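Local atomic coordinates of techylectin-5A (Tachypleus tridentatus, PDB entry 1JC9), a protein that acts as an innate immunity lectin, recognizing acetyl group-containing substances on cell surfaces and agglutinating erythrocytes and both Gram-positive and Gram-negative bacteria. Residues Y139-D144 and V255-R260. Numbering follows the deposited sequence.
Sequences YMIRFD and VEMKIR
Met140, Arg142 and Asp144 pair with Arg260, Lys258 and Glu256 as the hydrogen-bonded pairs of two antiparallel strands, whose axes approach to 4.6 Å, and each pair exchanges two backbone hydrogen bonds. On the face that carries them, Arg142, Asp144, Lys258 and Glu256 form a salt-bridge network. The extended chain of Arg142 turns its guanidinium edge to Asp144, and both NE and NH2 donate to OD1 of that carboxylate, each over 2.9 Å. The other oxygen, Asp144 OD2, is met on its anti side by Lys258 NZ at 2.8 Å. Bent at chi3 (71°), the lysine chain crosses the aspartate at about a right angle, and its NZ also reaches Glu256 OE1 at 2.6 Å. Asp81 adds a further carboxylate to Lys258, while Arg94 binds Glu256, linking the network to strand 89-95 and, beyond it, to the end of strand 76-81. Ile141, Phe143, Met257 and Ile259 make the reverse face, apolar and buried. Here Phe143 and Met257 run side by side, Met257 CG lying 3.6 Å from Phe143 CE2 and its sulfur making an oblique Met-aromatic contact; Met257 CE continues to Ile141 CD1, 3.9 Å away. Tyr139 reaches across the end of the pair, its CD2 3.5 Å from Ile259 CD1 and its hydroxyl hydrogen-bonded to Asp48. Flanked by strands 152-162 and 89-95, the pair belongs to the central antiparallel sheet of the fibrinogen C-terminal domain; Phe143 lies about 11 Å, side chain to side chain, from His220 of the acetyl-sugar pocket and does not line it.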
ATOM      1  N   TYR A 139       1.298  11.813  -8.039  1.00 19.48           N
ATOM      2  CA  TYR A 139       1.287  11.569  -6.602  1.00 19.48           C
ATOM      3  C   TYR A 139       2.593  11.031  -6.051  1.00 19.32           C
ATOM      4  O   TYR A 139       3.412  10.468  -6.776  1.00 20.78           O
ATOM      5  CB  TYR A 139       0.208  10.540  -6.231  1.00 17.95           C
ATOM      6  CG  TYR A 139      -1.215  11.009  -6.358  1.00 15.52           C
ATOM      7  CD1 TYR A 139      -1.876  10.983  -7.584  1.00 16.85           C
ATOM      8  CD2 TYR A 139      -1.901  11.488  -5.247  1.00 14.97           C
ATOM      9  CE1 TYR A 139      -3.195  11.426  -7.695  1.00 18.46           C
ATOM     10  CE2 TYR A 139      -3.209  11.934  -5.346  1.00 18.38           C
ATOM     11  CZ  TYR A 139      -3.851  11.902  -6.569  1.00 17.63           C
ATOM     12  OH  TYR A 139      -5.142  12.356  -6.651  1.00 18.01           O
ATOM     13  N   MET A 140       2.774  11.216  -4.748  1.00 19.40           N
ATOM     14  CA  MET A 140       3.925  10.667  -4.053  1.00 20.07           C
ATOM     15  C   MET A 140       3.278   9.698  -3.070  1.00 18.70           C
ATOM     16  O   MET A 140       2.129   9.899  -2.667  1.00 19.21           O
ATOM     17  CB  MET A 140       4.714  11.747  -3.300  1.00 23.60           C
ATOM     18  CG  MET A 140       3.945  12.498  -2.227  1.00 26.69           C
ATOM     19  SD  MET A 140       5.047  13.564  -1.250  1.00 35.45           S
ATOM     20  CE  MET A 140       5.799  14.545  -2.537  1.00 29.41           C
ATOM     21  N   ILE A 141       3.980   8.632  -2.715  1.00 17.95           N
ATOM     22  CA  ILE A 141       3.427   7.676  -1.772  1.00 17.41           C
ATOM     23  C   ILE A 141       4.234   7.730  -0.487  1.00 18.11           C
ATOM     24  O   ILE A 141       5.454   7.873  -0.511  1.00 19.46           O
ATOM     25  CB  ILE A 141       3.437   6.224  -2.337  1.00 16.38           C
ATOM     26  CG1 ILE A 141       2.868   5.260  -1.294  1.00 17.37           C
ATOM     27  CG2 ILE A 141       4.847   5.806  -2.719  1.00 14.72           C
ATOM     28  CD1 ILE A 141       2.660   3.853  -1.810  1.00 19.16           C
ATOM     29  N   ARG A 142       3.544   7.646   0.642  1.00 18.77           N
ATOM     30  CA  ARG A 142       4.219   7.665   1.927  1.00 18.61           C
ATOM     31  C   ARG A 142       3.923   6.382   2.694  1.00 18.42           C
ATOM     32  O   ARG A 142       2.779   5.934   2.742  1.00 16.80           O
ATOM     33  CB  ARG A 142       3.767   8.878   2.753  1.00 18.56           C
ATOM     34  CG  ARG A 142       4.293   8.869   4.182  1.00 20.58           C
ATOM     35  CD  ARG A 142       3.957  10.150   4.958  1.00 20.82           C
ATOM     36  NE  ARG A 142       4.281   9.975   6.374  1.00 25.33           N
ATOM     37  CZ  ARG A 142       5.130  10.733   7.058  1.00 22.92           C
ATOM     38  NH1 ARG A 142       5.756  11.741   6.467  1.00 25.29           N
ATOM     39  NH2 ARG A 142       5.367  10.466   8.334  1.00 25.16           N
ATOM     40  N   PHE A 143       4.965   5.785   3.270  1.00 18.76           N
ATOM     41  CA  PHE A 143       4.819   4.577   4.074  1.00 19.76           C
ATOM     42  C   PHE A 143       5.023   4.968   5.535  1.00 20.45           C
ATOM     43  O   PHE A 143       6.044   5.555   5.881  1.00 21.58           O
ATOM     44  CB  PHE A 143       5.882   3.521   3.728  1.00 18.97           C
ATOM     45  CG  PHE A 143       5.717   2.887   2.370  1.00 19.55           C
ATOM     46  CD1 PHE A 143       6.247   3.490   1.231  1.00 18.81           C
ATOM     47  CD2 PHE A 143       5.059   1.666   2.237  1.00 17.01           C
ATOM     48  CE1 PHE A 143       6.129   2.885  -0.020  1.00 19.63           C
ATOM     49  CE2 PHE A 143       4.934   1.056   0.991  1.00 18.34           C
ATOM     50  CZ  PHE A 143       5.472   1.665  -0.138  1.00 17.81           C
ATOM     51  N   ASP A 144       4.048   4.668   6.388  1.00 21.06           N
ATOM     52  CA  ASP A 144       4.180   4.951   7.807  1.00 21.98           C
ATOM     53  C   ASP A 144       4.282   3.603   8.507  1.00 22.68           C
ATOM     54  O   ASP A 144       3.363   2.787   8.436  1.00 23.54           O
ATOM     55  CB  ASP A 144       2.982   5.751   8.326  1.00 21.71           C
ATOM     56  CG  ASP A 144       3.097   7.230   8.006  1.00 24.48           C
ATOM     57  OD1 ASP A 144       4.167   7.812   8.274  1.00 26.12           O
ATOM     58  OD2 ASP A 144       2.126   7.818   7.490  1.00 25.80           O
ATOM     59  N   VAL A 255       1.122  -0.661   9.869  1.00 20.91           N
ATOM     60  CA  VAL A 255       1.682   0.020   8.707  1.00 21.87           C
ATOM     61  C   VAL A 255       0.551   0.649   7.897  1.00 21.41           C
ATOM     62  O   VAL A 255      -0.604   0.235   8.005  1.00 22.08           O
ATOM     63  CB  VAL A 255       2.472  -0.948   7.775  1.00 21.44           C
ATOM     64  CG1 VAL A 255       3.530  -1.698   8.565  1.00 22.10           C
ATOM     65  CG2 VAL A 255       1.528  -1.917   7.101  1.00 22.03           C
ATOM     66  N   GLU A 256       0.889   1.662   7.106  1.00 21.42           N
ATOM     67  CA  GLU A 256      -0.081   2.336   6.251  1.00 20.85           C
ATOM     68  C   GLU A 256       0.620   2.856   5.011  1.00 20.69           C
ATOM     69  O   GLU A 256       1.763   3.306   5.078  1.00 20.88           O
ATOM     70  CB  GLU A 256      -0.728   3.539   6.948  1.00 22.28           C
ATOM     71  CG  GLU A 256      -1.589   3.242   8.159  1.00 25.47           C
ATOM     72  CD  GLU A 256      -2.322   4.482   8.641  1.00 26.25           C
ATOM     73  OE1 GLU A 256      -1.819   5.602   8.402  1.00 28.79           O
ATOM     74  OE2 GLU A 256      -3.395   4.344   9.264  1.00 28.58           O
ATOM     75  N   MET A 257      -0.075   2.780   3.882  1.00 20.41           N
ATOM     76  CA  MET A 257       0.428   3.286   2.614  1.00 20.68           C
ATOM     77  C   MET A 257      -0.591   4.360   2.244  1.00 19.16           C
ATOM     78  O   MET A 257      -1.797   4.114   2.279  1.00 18.12           O
ATOM     79  CB  MET A 257       0.463   2.167   1.571  1.00 20.01           C
ATOM     80  CG  MET A 257       1.493   1.083   1.895  1.00 19.69           C
ATOM     81  SD  MET A 257       1.308  -0.417   0.909  1.00 20.50           S
ATOM     82  CE  MET A 257       1.669   0.215  -0.733  1.00 19.27           C
ATOM     83  N   LYS A 258      -0.114   5.557   1.917  1.00 18.90           N
ATOM     84  CA  LYS A 258      -1.010   6.660   1.589  1.00 18.75           C
ATOM     85  C   LYS A 258      -0.405   7.571   0.530  1.00 19.02           C
ATOM     86  O   LYS A 258       0.819   7.724   0.454  1.00 17.33           O
ATOM     87  CB  LYS A 258      -1.309   7.454   2.863  1.00 16.85           C
ATOM     88  CG  LYS A 258      -0.048   7.987   3.547  1.00 18.42           C
ATOM     89  CD  LYS A 258      -0.301   8.459   4.978  1.00 19.32           C
ATOM     90  CE  LYS A 258      -0.554   7.287   5.906  1.00 20.58           C
ATOM     91  NZ  LYS A 258      -0.644   7.711   7.329  1.00 20.00           N
ATOM     92  N   ILE A 259      -1.267   8.188  -0.279  1.00 18.90           N
ATOM     93  CA  ILE A 259      -0.801   9.070  -1.340  1.00 19.08           C
ATOM     94  C   ILE A 259      -1.311  10.506  -1.223  1.00 17.79           C
ATOM     95  O   ILE A 259      -2.355  10.762  -0.624  1.00 18.02           O
ATOM     96  CB  ILE A 259      -1.156   8.473  -2.738  1.00 20.66           C
ATOM     97  CG1 ILE A 259      -2.652   8.168  -2.851  1.00 24.15           C
ATOM     98  CG2 ILE A 259      -0.417   7.157  -2.933  1.00 17.16           C
ATOM     99  CD1 ILE A 259      -3.525   9.368  -2.991  1.00 32.94           C
ATOM    100  N   ARG A 260      -0.546  11.440  -1.780  1.00 18.21           N
ATOM    101  CA  ARG A 260      -0.887  12.865  -1.765  1.00 20.00           C
ATOM    102  C   ARG A 260      -0.244  13.490  -2.996  1.00 21.52           C
ATOM    103  O   ARG A 260       0.861  13.111  -3.378  1.00 20.28           O
ATOM    104  CB  ARG A 260      -0.336  13.537  -0.501  1.00 21.83           C
ATOM    105  CG  ARG A 260      -0.742  14.995  -0.334  1.00 23.58           C
ATOM    106  CD  ARG A 260      -0.403  15.524   1.057  1.00 22.34           C
ATOM    107  NE  ARG A 260       1.020  15.794   1.239  1.00 21.78           N
ATOM    108  CZ  ARG A 260       1.549  16.234   2.379  1.00 23.08           C
ATOM    109  NH1 ARG A 260       0.771  16.447   3.434  1.00 20.75           N
ATOM    110  NH2 ARG A 260       2.852  16.470   2.465  1.00 24.97           N
TER